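Long-range contacts in pullulanase (Bacillus acidopullulyticus, PDB 2WAN), which hydrolyses the alpha-1,6-glucosidic linkages of pullulan and probably those at the branch points of related starch polysaccharides: residues P112-N116 with A127-M131; A336-L341 with W365-V369; Y322-T327 with Q368-E374. One frame throughout, in Å; residues are numbered along the deposited sequence. Where two conformers were deposited one is given.

Contact 1 (P112-N116 with A127-M131); sequences PSVSN and AKLSM
Lys-128 meets Ser-115 and Asn-116 with both backbone and side chain. Lys-128 O takes the amide N of Ser-115 at 2.7 Å, and Lys-128 N reaches Asn-116 O at 2.9 Å. Ser-115 OG rests against Lys-128 CG at 3.4 Å. The lysine chain, bent at chi2 and chi4, carries NZ to Asn-579 and to a water that Ser-115 OG also holds at 2.8 Å. Between the Val-114/Leu-129 and Asn-116/Lys-128 pairs the register slips by one residue, a beta bulge at Ser-115. Ser-130 and Ser-113 likewise meet through backbone and side chain. The amide N of Ser-113 gives an almost straight hydrogen bond (176°) to Ser-130 OG at 2.8 Å, while the amide N of Ser-130 returns one to Ser-113 O at 2.9 Å. Ser-130 OG lies between its own backbone N and carbonyl carbon (chi1 57°), the position that brings it to the Ser-113 amide. On the sheet face away from Lys-128, Val-114 CG2 meets Leu-129 CD2 at 4.0 Å. The segments belong to the hairpin of strands 114-121 and 124-129. Serine hydroxyl and backbone bonds thus carry the pairing on both sides of Val-114/Leu-129, and apolar side-chain contact between these two segments is small.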
ATOM      1  N   PRO A 112     -29.465 -26.947 -10.081  1.00 44.89           N
ATOM      2  CA  PRO A 112     -29.891 -25.544 -10.199  1.00 45.13           C
ATOM      3  C   PRO A 112     -29.978 -24.871  -8.824  1.00 43.92           C
ATOM      4  O   PRO A 112     -30.799 -25.275  -7.997  1.00 44.09           O
ATOM      5  CB  PRO A 112     -31.284 -25.645 -10.842  1.00 45.41           C
ATOM      6  CG  PRO A 112     -31.450 -27.107 -11.254  1.00 46.34           C
ATOM      7  CD  PRO A 112     -30.564 -27.890 -10.340  1.00 45.64           C
ATOM      8  N   SER A 113     -29.146 -23.855  -8.578  1.00 42.00           N
ATOM      9  CA  SER A 113     -29.040 -23.283  -7.228  1.00 40.24           C
ATOM     10  C   SER A 113     -28.812 -21.773  -7.137  1.00 37.72           C
ATOM     11  O   SER A 113     -28.308 -21.147  -8.076  1.00 38.60           O
ATOM     12  CB  SER A 113     -27.927 -23.998  -6.454  1.00 40.28           C
ATOM     13  OG  SER A 113     -26.677 -23.832  -7.099  1.00 44.01           O
ATOM     14  N   VAL A 114     -29.201 -21.197  -5.999  1.00 35.04           N
ATOM     15  CA  VAL A 114     -28.643 -19.923  -5.546  1.00 32.78           C
ATOM     16  C   VAL A 114     -27.231 -20.273  -5.068  1.00 31.98           C
ATOM     17  O   VAL A 114     -27.076 -21.037  -4.114  1.00 31.55           O
ATOM     18  CB  VAL A 114     -29.472 -19.304  -4.389  1.00 34.01           C
ATOM     19  CG1 VAL A 114     -28.801 -18.047  -3.836  1.00 30.15           C
ATOM     20  CG2 VAL A 114     -30.893 -18.982  -4.848  1.00 33.08           C
ATOM     21  N   SER A 115     -26.203 -19.770  -5.754  1.00 29.17           N
ATOM     22  CA  SER A 115     -24.828 -20.210  -5.468  1.00 28.91           C
ATOM     23  C   SER A 115     -24.115 -19.379  -4.382  1.00 26.81           C
ATOM     24  O   SER A 115     -23.100 -19.812  -3.835  1.00 28.82           O
ATOM     25  CB  SER A 115     -23.980 -20.287  -6.746  1.00 28.06           C
ATOM     26  OG  SER A 115     -23.863 -19.017  -7.359  1.00 31.15           O
ATOM     27  N   ASN A 116     -24.648 -18.194  -4.103  1.00 25.50           N
ATOM     28  CA  ASN A 116     -24.139 -17.298  -3.054  1.00 25.47           C
ATOM     29  C   ASN A 116     -25.175 -16.247  -2.707  1.00 25.50           C
ATOM     30  O   ASN A 116     -25.968 -15.847  -3.566  1.00 27.25           O
ATOM     31  CB  ASN A 116     -22.844 -16.584  -3.491  1.00 23.51           C
ATOM     32  CG  ASN A 116     -22.089 -15.966  -2.311  1.00 20.74           C
ATOM     33  OD1 ASN A 116     -21.413 -16.671  -1.566  1.00 23.39           O
ATOM     34  ND2 ASN A 116     -22.195 -14.657  -2.150  1.00 20.48           N
ATOM     35  N   ALA A 127     -27.960 -11.788  -4.390  1.00 25.00           N
ATOM     36  CA  ALA A 127     -27.943 -13.231  -4.630  1.00 24.80           C
ATOM     37  C   ALA A 127     -27.500 -13.616  -6.036  1.00 26.34           C
ATOM     38  O   ALA A 127     -27.985 -13.057  -7.020  1.00 28.29           O
ATOM     39  CB  ALA A 127     -29.317 -13.838  -4.322  1.00 26.16           C
ATOM     40  N   LYS A 128     -26.595 -14.588  -6.105  1.00 25.04           N
ATOM     41  CA  LYS A 128     -26.079 -15.117  -7.365  1.00 28.15           C
ATOM     42  C   LYS A 128     -26.734 -16.454  -7.707  1.00 29.70           C
ATOM     43  O   LYS A 128     -26.819 -17.351  -6.862  1.00 29.74           O
ATOM     44  CB  LYS A 128     -24.554 -15.277  -7.296  1.00 26.18           C
ATOM     45  CG  LYS A 128     -23.894 -15.792  -8.581  1.00 26.83           C
ATOM     46  CD  LYS A 128     -23.732 -14.679  -9.610  1.00 27.31           C
ATOM     47  CE  LYS A 128     -23.512 -15.242 -11.010  1.00 26.62           C
ATOM     48  NZ  LYS A 128     -22.435 -16.270 -11.078  1.00 29.84           N
ATOM     49  N   LEU A 129     -27.166 -16.595  -8.960  1.00 31.79           N
ATOM     50  CA  LEU A 129     -27.811 -17.829  -9.416  1.00 31.77           C
ATOM     51  C   LEU A 129     -26.905 -18.603 -10.370  1.00 33.93           C
ATOM     52  O   LEU A 129     -26.161 -18.006 -11.151  1.00 34.03           O
ATOM     53  CB  LEU A 129     -29.142 -17.505 -10.099  1.00 33.04           C
ATOM     54  CG  LEU A 129     -30.009 -16.397  -9.486  1.00 33.37           C
ATOM     55  CD1 LEU A 129     -31.010 -15.873 -10.497  1.00 35.93           C
ATOM     56  CD2 LEU A 129     -30.714 -16.868  -8.214  1.00 33.93           C
ATOM     57  N   SER A 130     -26.978 -19.931 -10.307  1.00 34.84           N
ATOM     58  CA  SER A 130     -26.162 -20.800 -11.158  1.00 37.20           C
ATOM     59  C   SER A 130     -26.561 -20.758 -12.641  1.00 38.14           C
ATOM     60  O   SER A 130     -25.820 -21.241 -13.504  1.00 39.25           O
ATOM     61  CB  SER A 130     -26.196 -22.238 -10.644  1.00 37.37           C
ATOM     62  OG  SER A 130     -27.527 -22.716 -10.571  1.00 42.30           O
ATOM     63  N   MET A 131     -27.736 -20.196 -12.922  1.00 38.61           N
ATOM     64  CA  MET A 131     -28.183 -19.923 -14.295  1.00 38.65           C
ATOM     65  C   MET A 131     -29.172 -18.754 -14.302  1.00 37.51           C
ATOM     66  O   MET A 131     -29.858 -18.521 -13.305  1.00 35.88           O
ATOM     67  CB  MET A 131     -28.774 -21.176 -14.960  1.00 39.94           C
ATOM     68  CG  MET A 131     -29.870 -21.884 -14.177  1.00 45.57           C
ATOM     69  SD  MET A 131     -30.543 -23.311 -15.071  1.00 59.51           S
ATOM     70  CE  MET A 131     -29.185 -24.482 -14.985  1.00 58.07           C
TER
HETATM   71  O   HOH W   1     -23.025 -19.091 -10.052  1.00 39.38           O

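Contact 2 (A336-L341 with W365-V369); sequences ASNVQL and WKLQV
Val-339 and Trp-365 meet within the beta-sandwich of the carbohydrate-binding module 48 region, on strands 338-344 and 364-370. These strands run roughly parallel, their short axes 8.2 Å apart at 28°, and each pairs antiparallel with strand 353-359 rather than with the other. Val-339 CG2 stands over the five-membered ring of Trp-365, 3.4 Å from its centroid and only 3° off the normal, a CH-pi contact in which the methyl faces the pyrrole squarely. With chi1 at -176°, CG2 lies opposite the carbonyl carbon, beside the backbone N, and so over the ring. Val-339 N itself sits over the six-membered ring, 3.5 Å from Trp-365 CZ3, so peptide and methyl press on one face of the indole. Ser-337 O comes instead to the ring edge, 3.6 Å from Trp-365 CH2. Here the strand carries a classic beta bulge: Ser-337 and Asn-338 both face Thr-383 of strand 377-383, and the chain around them wraps the benzo end of the indole. Asn-338 OD1 approaches Trp-365 CZ3 at 3.8 Å, while ND2 bonds Glu-356. A water bridges Trp-365 NE1 and Ala-336 O, and the indole N-H also makes a weak hydrogen bond to Ala-333 O, so it is satisfied inside a buried contact. Farther along, the packing becomes aliphatic. Leu-341 CD2 and Val-369 CG2 reach tip to tip at 3.7 Å, and Leu-367 CD2 touches Leu-341 CD2 at 4.0 Å, with Phe-329 of strand 326-332 touching both Leu-341 and Val-369.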
ATOM      1  N   ALA A 336     -21.840 -13.411  15.652  1.00 18.67           N
ATOM      2  CA  ALA A 336     -21.738 -14.570  16.539  1.00 19.59           C
ATOM      3  C   ALA A 336     -23.005 -14.754  17.382  1.00 19.29           C
ATOM      4  O   ALA A 336     -23.624 -13.776  17.800  1.00 18.70           O
ATOM      5  CB  ALA A 336     -20.509 -14.460  17.444  1.00 20.14           C
ATOM      6  N   SER A 337     -23.378 -16.013  17.611  1.00 20.30           N
ATOM      7  CA  SER A 337     -24.457 -16.335  18.560  1.00 22.18           C
ATOM      8  C   SER A 337     -23.909 -16.484  19.982  1.00 23.64           C
ATOM      9  O   SER A 337     -24.636 -16.289  20.966  1.00 22.78           O
ATOM     10  CB  SER A 337     -25.191 -17.611  18.136  1.00 21.69           C
ATOM     11  OG  SER A 337     -24.332 -18.740  18.120  1.00 25.37           O
ATOM     12  N   ASN A 338     -22.628 -16.837  20.077  1.00 20.66           N
ATOM     13  CA  ASN A 338     -21.953 -16.979  21.359  1.00 20.66           C
ATOM     14  C   ASN A 338     -20.459 -16.731  21.224  1.00 18.46           C
ATOM     15  O   ASN A 338     -19.856 -17.130  20.222  1.00 19.31           O
ATOM     16  CB  ASN A 338     -22.165 -18.384  21.928  1.00 22.65           C
ATOM     17  CG  ASN A 338     -21.891 -18.451  23.417  1.00 21.28           C
ATOM     18  OD1 ASN A 338     -21.906 -17.436  24.104  1.00 27.33           O
ATOM     19  ND2 ASN A 338     -21.634 -19.653  23.918  1.00 24.59           N
ATOM     20  N   VAL A 339     -19.879 -16.076  22.229  1.00 17.74           N
ATOM     21  CA  VAL A 339     -18.416 -15.976  22.349  1.00 16.32           C
ATOM     22  C   VAL A 339     -17.998 -16.332  23.775  1.00 16.15           C
ATOM     23  O   VAL A 339     -18.530 -15.781  24.739  1.00 18.45           O
ATOM     24  CB  VAL A 339     -17.863 -14.570  21.978  1.00 15.16           C
ATOM     25  CG1 VAL A 339     -16.329 -14.572  22.040  1.00 15.01           C
ATOM     26  CG2 VAL A 339     -18.313 -14.129  20.586  1.00 16.75           C
ATOM     27  N   GLN A 340     -17.067 -17.272  23.897  1.00 16.95           N
ATOM     28  CA  GLN A 340     -16.485 -17.600  25.190  1.00 17.03           C
ATOM     29  C   GLN A 340     -14.992 -17.269  25.214  1.00 16.91           C
ATOM     30  O   GLN A 340     -14.313 -17.325  24.177  1.00 17.80           O
ATOM     31  CB  GLN A 340     -16.693 -19.078  25.492  1.00 18.08           C
ATOM     32  CG  GLN A 340     -18.168 -19.449  25.552  1.00 21.28           C
ATOM     33  CD  GLN A 340     -18.397 -20.750  26.287  1.00 31.64           C
ATOM     34  OE1 GLN A 340     -18.687 -21.773  25.674  1.00 34.26           O
ATOM     35  NE2 GLN A 340     -18.252 -20.717  27.606  1.00 36.90           N
ATOM     36  N   LEU A 341     -14.506 -16.925  26.404  1.00 17.18           N
ATOM     37  CA  LEU A 341     -13.074 -16.740  26.664  1.00 14.26           C
ATOM     38  C   LEU A 341     -12.474 -18.043  27.188  1.00 15.60           C
ATOM     39  O   LEU A 341     -12.970 -18.603  28.179  1.00 16.67           O
ATOM     40  CB  LEU A 341     -12.875 -15.608  27.692  1.00 13.97           C
ATOM     41  CG  LEU A 341     -11.447 -15.296  28.165  1.00 13.10           C
ATOM     42  CD1 LEU A 341     -10.633 -14.673  27.014  1.00 14.01           C
ATOM     43  CD2 LEU A 341     -11.476 -14.356  29.366  1.00 14.24           C
ATOM     44  N   TRP A 365     -18.283  -8.295  22.149  1.00 18.09           N
ATOM     45  CA  TRP A 365     -18.450  -9.129  23.330  1.00 17.85           C
ATOM     46  C   TRP A 365     -17.347  -8.741  24.300  1.00 19.30           C
ATOM     47  O   TRP A 365     -16.201  -8.496  23.899  1.00 16.37           O
ATOM     48  CB  TRP A 365     -18.345 -10.609  22.964  1.00 17.27           C
ATOM     49  CG  TRP A 365     -19.487 -11.124  22.111  1.00 20.95           C
ATOM     50  CD1 TRP A 365     -19.749 -10.813  20.804  1.00 25.56           C
ATOM     51  CD2 TRP A 365     -20.496 -12.062  22.512  1.00 18.27           C
ATOM     52  NE1 TRP A 365     -20.874 -11.489  20.370  1.00 25.15           N
ATOM     53  CE2 TRP A 365     -21.345 -12.267  21.396  1.00 24.63           C
ATOM     54  CE3 TRP A 365     -20.769 -12.742  23.708  1.00 22.67           C
ATOM     55  CZ2 TRP A 365     -22.446 -13.137  21.440  1.00 25.75           C
ATOM     56  CZ3 TRP A 365     -21.868 -13.606  23.751  1.00 25.75           C
ATOM     57  CH2 TRP A 365     -22.694 -13.790  22.627  1.00 22.02           C
ATOM     58  N   LYS A 366     -17.684  -8.689  25.584  1.00 16.02           N
ATOM     59  CA  LYS A 366     -16.736  -8.212  26.578  1.00 15.18           C
ATOM     60  C   LYS A 366     -16.704  -9.092  27.816  1.00 15.56           C
ATOM     61  O   LYS A 366     -17.656  -9.833  28.100  1.00 16.87           O
ATOM     62  CB  LYS A 366     -17.050  -6.770  26.976  1.00 16.84           C
ATOM     63  CG  LYS A 366     -18.322  -6.623  27.828  1.00 18.50           C
ATOM     64  CD  LYS A 366     -18.516  -5.205  28.299  1.00 21.70           C
ATOM     65  CE  LYS A 366     -19.628  -5.129  29.348  1.00 21.80           C
ATOM     66  NZ  LYS A 366     -19.815  -3.734  29.841  1.00 25.41           N
ATOM     67  N   LEU A 367     -15.610  -8.996  28.561  1.00 16.77           N
ATOM     68  CA  LEU A 367     -15.533  -9.644  29.875  1.00 16.00           C
ATOM     69  C   LEU A 367     -14.409  -9.069  30.712  1.00 18.40           C
ATOM     70  O   LEU A 367     -13.287  -8.879  30.217  1.00 18.45           O
ATOM     71  CB  LEU A 367     -15.343 -11.160  29.745  1.00 15.62           C
ATOM     72  CG  LEU A 367     -15.493 -11.967  31.041  1.00 16.40           C
ATOM     73  CD1 LEU A 367     -16.942 -11.847  31.559  1.00 16.60           C
ATOM     74  CD2 LEU A 367     -15.126 -13.425  30.795  1.00 19.27           C
ATOM     75  N   GLN A 368     -14.714  -8.786  31.978  1.00 17.10           N
ATOM     76  CA  GLN A 368     -13.677  -8.465  32.951  0.50 19.20           C
ATOM     77  C   GLN A 368     -13.415  -9.700  33.809  1.00 20.06           C
ATOM     78  O   GLN A 368     -14.346 -10.304  34.345  1.00 20.29           O
ATOM     79  CB  GLN A 368     -14.082  -7.271  33.822  0.50 19.11           C
ATOM     80  CG  GLN A 368     -12.953  -6.765  34.716  0.50 19.82           C
ATOM     81  CD  GLN A 368     -13.360  -5.596  35.592  0.50 27.37           C
ATOM     82  OE1 GLN A 368     -12.966  -5.512  36.759  0.50 24.78           O
ATOM     83  NE2 GLN A 368     -14.154  -4.688  35.037  0.50 20.46           N
ATOM     84  N   VAL A 369     -12.147 -10.065  33.923  1.00 18.24           N
ATOM     85  CA  VAL A 369     -11.720 -11.208  34.719  1.00 17.30           C
ATOM     86  C   VAL A 369     -10.866 -10.710  35.875  1.00 18.47           C
ATOM     87  O   VAL A 369      -9.817 -10.106  35.663  1.00 16.19           O
ATOM     88  CB  VAL A 369     -10.938 -12.240  33.867  1.00 18.73           C
ATOM     89  CG1 VAL A 369     -10.609 -13.485  34.698  1.00 18.32           C
ATOM     90  CG2 VAL A 369     -11.734 -12.619  32.613  1.00 17.59           C
TER
HETATM   91  O   HOH W   2     -22.899 -11.156  18.129  1.00 23.80           O

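Contact 3 (Y322-T327 with Q368-E374); sequences YSKDAT and QVSGNLE
Asn-372 OD1 is gripped by two donors that arrive from opposite faces of its amide plane: Tyr-322 OH at 2.7 Å and the backbone N of Glu-374 at 3.1 Å. The second bond closes an Asx turn. In the first, the hydroxyl lies 41° out of the Asn-372 carbonyl plane, not on a lone pair, and the oxygen sits at the edge of the tyrosine ring. With two bonds on one oxygen, the amide's rotation is probably fixed. One residue earlier, Gly-371 N donates to Asp-325 O at 2.8 Å. Gly-371 adopts a backbone (phi 110°) where a CB would collide with the preceding carbonyl O, which calls for glycine. Gly-371 O accepts from a water, 2.6 Å away, that also links Ser-323 O, Thr-327 OG1 and Leu-373 N. The 322-327 turn is stiffened from within by Ser-323 OG, which donates to Ala-326 O at 2.7 Å along an in-plane lone pair. The antiparallel ladder opens with the non-hydrogen-bonded pair Ala-326/Ser-370; in the hydrogen-bonded pair that follows, Thr-327 N bonds Val-369 O at 3.0 Å, and Val-369 N answers to Thr-327 O at 2.9 Å. Strand 326-332 thus pairs with strand 364-370 and, through the turn at Ser-323, with strand 319-322, while Ile-408 touches Tyr-322 and Thr-327, and Leu-343 of strand 338-344 packs on Leu-373.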
ATOM      1  N   TYR A 322      -4.618  -5.138  30.461  1.00 16.14           N
ATOM      2  CA  TYR A 322      -4.072  -5.746  31.673  1.00 17.08           C
ATOM      3  C   TYR A 322      -3.862  -4.760  32.831  1.00 19.22           C
ATOM      4  O   TYR A 322      -3.311  -3.659  32.645  1.00 18.42           O
ATOM      5  CB  TYR A 322      -2.730  -6.446  31.371  1.00 16.06           C
ATOM      6  CG  TYR A 322      -2.018  -6.870  32.645  1.00 16.78           C
ATOM      7  CD1 TYR A 322      -2.382  -8.041  33.311  1.00 15.14           C
ATOM      8  CD2 TYR A 322      -1.025  -6.070  33.207  1.00 16.33           C
ATOM      9  CE1 TYR A 322      -1.751  -8.411  34.511  1.00 19.40           C
ATOM     10  CE2 TYR A 322      -0.390  -6.430  34.396  1.00 14.41           C
ATOM     11  CZ  TYR A 322      -0.759  -7.603  35.034  1.00 15.35           C
ATOM     12  OH  TYR A 322      -0.131  -7.945  36.214  1.00 16.68           O
ATOM     13  N   SER A 323      -4.270  -5.187  34.027  1.00 17.60           N
ATOM     14  CA  SER A 323      -3.847  -4.543  35.271  1.00 18.75           C
ATOM     15  C   SER A 323      -3.542  -5.600  36.321  1.00 18.36           C
ATOM     16  O   SER A 323      -3.935  -6.760  36.185  1.00 18.81           O
ATOM     17  CB  SER A 323      -4.914  -3.553  35.783  1.00 20.29           C
ATOM     18  OG  SER A 323      -6.016  -4.238  36.363  1.00 20.24           O
ATOM     19  N   LYS A 324      -2.861  -5.204  37.391  1.00 18.74           N
ATOM     20  CA  LYS A 324      -2.555  -6.153  38.443  1.00 20.18           C
ATOM     21  C   LYS A 324      -3.824  -6.804  39.015  1.00 19.55           C
ATOM     22  O   LYS A 324      -3.830  -8.003  39.291  1.00 20.23           O
ATOM     23  CB  LYS A 324      -1.721  -5.479  39.539  1.00 22.53           C
ATOM     24  CG  LYS A 324      -0.619  -6.359  40.115  1.00 31.51           C
ATOM     25  CD  LYS A 324       0.211  -5.602  41.160  1.00 40.07           C
ATOM     26  CE  LYS A 324      -0.599  -5.299  42.421  1.00 42.51           C
ATOM     27  NZ  LYS A 324      -1.056  -6.542  43.115  1.00 46.58           N
ATOM     28  N   ASP A 325      -4.897  -6.019  39.155  1.00 19.90           N
ATOM     29  CA  ASP A 325      -6.152  -6.470  39.786  1.00 20.59           C
ATOM     30  C   ASP A 325      -7.145  -7.218  38.894  1.00 19.08           C
ATOM     31  O   ASP A 325      -7.959  -7.992  39.403  1.00 19.97           O
ATOM     32  CB  ASP A 325      -6.889  -5.281  40.425  1.00 21.76           C
ATOM     33  CG  ASP A 325      -6.131  -4.680  41.606  1.00 31.09           C
ATOM     34  OD1 ASP A 325      -5.383  -5.413  42.287  1.00 36.18           O
ATOM     35  OD2 ASP A 325      -6.292  -3.466  41.856  1.00 39.02           O
ATOM     36  N   ALA A 326      -7.084  -6.974  37.582  1.00 18.83           N
ATOM     37  CA  ALA A 326      -8.046  -7.528  36.611  1.00 18.15           C
ATOM     38  C   ALA A 326      -7.563  -7.327  35.172  1.00 16.45           C
ATOM     39  O   ALA A 326      -6.817  -6.392  34.886  1.00 16.84           O
ATOM     40  CB  ALA A 326      -9.400  -6.878  36.770  1.00 17.40           C
ATOM     41  N   THR A 327      -8.004  -8.202  34.276  1.00 16.54           N
ATOM     42  CA  THR A 327      -7.813  -7.995  32.831  1.00 16.40           C
ATOM     43  C   THR A 327      -9.192  -7.953  32.152  1.00 15.69           C
ATOM     44  O   THR A 327     -10.050  -8.783  32.431  1.00 17.77           O
ATOM     45  CB  THR A 327      -6.894  -9.088  32.203  1.00 16.79           C
ATOM     46  OG1 THR A 327      -5.574  -8.998  32.753  1.00 16.40           O
ATOM     47  CG2 THR A 327      -6.805  -8.922  30.684  1.00 15.96           C
ATOM     48  N   GLN A 368     -14.714  -8.786  31.978  1.00 17.10           N
ATOM     49  CA  GLN A 368     -13.677  -8.465  32.951  0.50 19.20           C
ATOM     50  C   GLN A 368     -13.415  -9.700  33.809  1.00 20.06           C
ATOM     51  O   GLN A 368     -14.346 -10.304  34.345  1.00 20.29           O
ATOM     52  CB  GLN A 368     -14.082  -7.271  33.822  0.50 19.11           C
ATOM     53  CG  GLN A 368     -12.953  -6.765  34.716  0.50 19.82           C
ATOM     54  CD  GLN A 368     -13.360  -5.596  35.592  0.50 27.37           C
ATOM     55  OE1 GLN A 368     -12.966  -5.512  36.759  0.50 24.78           O
ATOM     56  NE2 GLN A 368     -14.154  -4.688  35.037  0.50 20.46           N
ATOM     57  N   VAL A 369     -12.147 -10.065  33.923  1.00 18.24           N
ATOM     58  CA  VAL A 369     -11.720 -11.208  34.719  1.00 17.30           C
ATOM     59  C   VAL A 369     -10.866 -10.710  35.875  1.00 18.47           C
ATOM     60  O   VAL A 369      -9.817 -10.106  35.663  1.00 16.19           O
ATOM     61  CB  VAL A 369     -10.938 -12.240  33.867  1.00 18.73           C
ATOM     62  CG1 VAL A 369     -10.609 -13.485  34.698  1.00 18.32           C
ATOM     63  CG2 VAL A 369     -11.734 -12.619  32.613  1.00 17.59           C
ATOM     64  N   SER A 370     -11.341 -10.950  37.103  1.00 18.64           N
ATOM     65  CA  SER A 370     -10.618 -10.514  38.292  0.50 19.13           C
ATOM     66  C   SER A 370      -9.381 -11.369  38.534  1.00 19.13           C
ATOM     67  O   SER A 370      -9.347 -12.566  38.215  1.00 21.28           O
ATOM     68  CB  SER A 370     -11.529 -10.537  39.523  0.50 21.16           C
ATOM     69  OG  SER A 370     -12.045 -11.836  39.725  0.50 21.66           O
ATOM     70  N   GLY A 371      -8.355 -10.739  39.088  1.00 19.21           N
ATOM     71  CA  GLY A 371      -7.108 -11.446  39.348  1.00 20.72           C
ATOM     72  C   GLY A 371      -5.978 -10.987  38.448  1.00 19.75           C
ATOM     73  O   GLY A 371      -6.180 -10.177  37.542  1.00 19.27           O
ATOM     74  N   ASN A 372      -4.787 -11.512  38.714  1.00 19.80           N
ATOM     75  CA  ASN A 372      -3.587 -11.118  37.988  1.00 18.05           C
ATOM     76  C   ASN A 372      -3.331 -12.150  36.906  1.00 16.80           C
ATOM     77  O   ASN A 372      -2.888 -13.265  37.197  1.00 17.93           O
ATOM     78  CB  ASN A 372      -2.388 -11.022  38.944  1.00 21.05           C
ATOM     79  CG  ASN A 372      -1.151 -10.402  38.292  1.00 22.25           C
ATOM     80  OD1 ASN A 372      -1.020 -10.369  37.064  1.00 19.95           O
ATOM     81  ND2 ASN A 372      -0.238  -9.902  39.116  1.00 24.02           N
ATOM     82  N   LEU A 373      -3.608 -11.774  35.656  1.00 15.93           N
ATOM     83  CA  LEU A 373      -3.487 -12.703  34.531  0.50 14.94           C
ATOM     84  C   LEU A 373      -2.157 -12.536  33.781  1.00 14.18           C
ATOM     85  O   LEU A 373      -2.008 -12.998  32.647  1.00 14.47           O
ATOM     86  CB  LEU A 373      -4.675 -12.554  33.564  0.50 15.76           C
ATOM     87  CG  LEU A 373      -6.008 -13.216  33.940  0.50 18.07           C
ATOM     88  CD1 LEU A 373      -6.647 -12.529  35.133  0.50 18.71           C
ATOM     89  CD2 LEU A 373      -6.970 -13.212  32.765  0.50 19.16           C
ATOM     90  N   GLU A 374      -1.170 -11.901  34.411  1.00 14.26           N
ATOM     91  CA  GLU A 374       0.131 -11.764  33.741  1.00 14.57           C
ATOM     92  C   GLU A 374       0.712 -13.127  33.343  1.00 14.91           C
ATOM     93  O   GLU A 374       0.775 -14.055  34.153  1.00 15.46           O
ATOM     94  CB  GLU A 374       1.146 -10.971  34.592  1.00 17.33           C
ATOM     95  CG  GLU A 374       2.495 -10.736  33.884  1.00 25.33           C
ATOM     96  CD  GLU A 374       3.438  -9.838  34.656  1.00 29.76           C
ATOM     97  OE1 GLU A 374       3.200  -9.597  35.852  1.00 31.04           O
ATOM     98  OE2 GLU A 374       4.432  -9.388  34.057  1.00 34.07           O
TER
HETATM   99  O   HOH W   3      -5.027  -9.259  35.410  1.00 14.81           O
HETATM  100  O   HOH W   4      -0.699  -9.841  42.168  1.00 32.08           O

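How the contacts relate
Contacts 2 and 3 share Gln-368 and Val-369 and both draw on strand 364-370, with centres about 16 Å apart in the carbohydrate-binding module 48 region. Contact 2 is the buried one, an indole and aliphatic core spanning strands that are not paired with each other; contact 3 is partly buried, where the paired strands run into turns. Contact 1, also partly buried, stands apart in a different beta domain, its centre about 35 Å from that of contact 2 and about 50 Å from that of contact 3. Like contact 3 it relies on backbone bonding, but adds serine hydroxyls about a bulge where contact 3 has a two-donor asparagine and a four-way water.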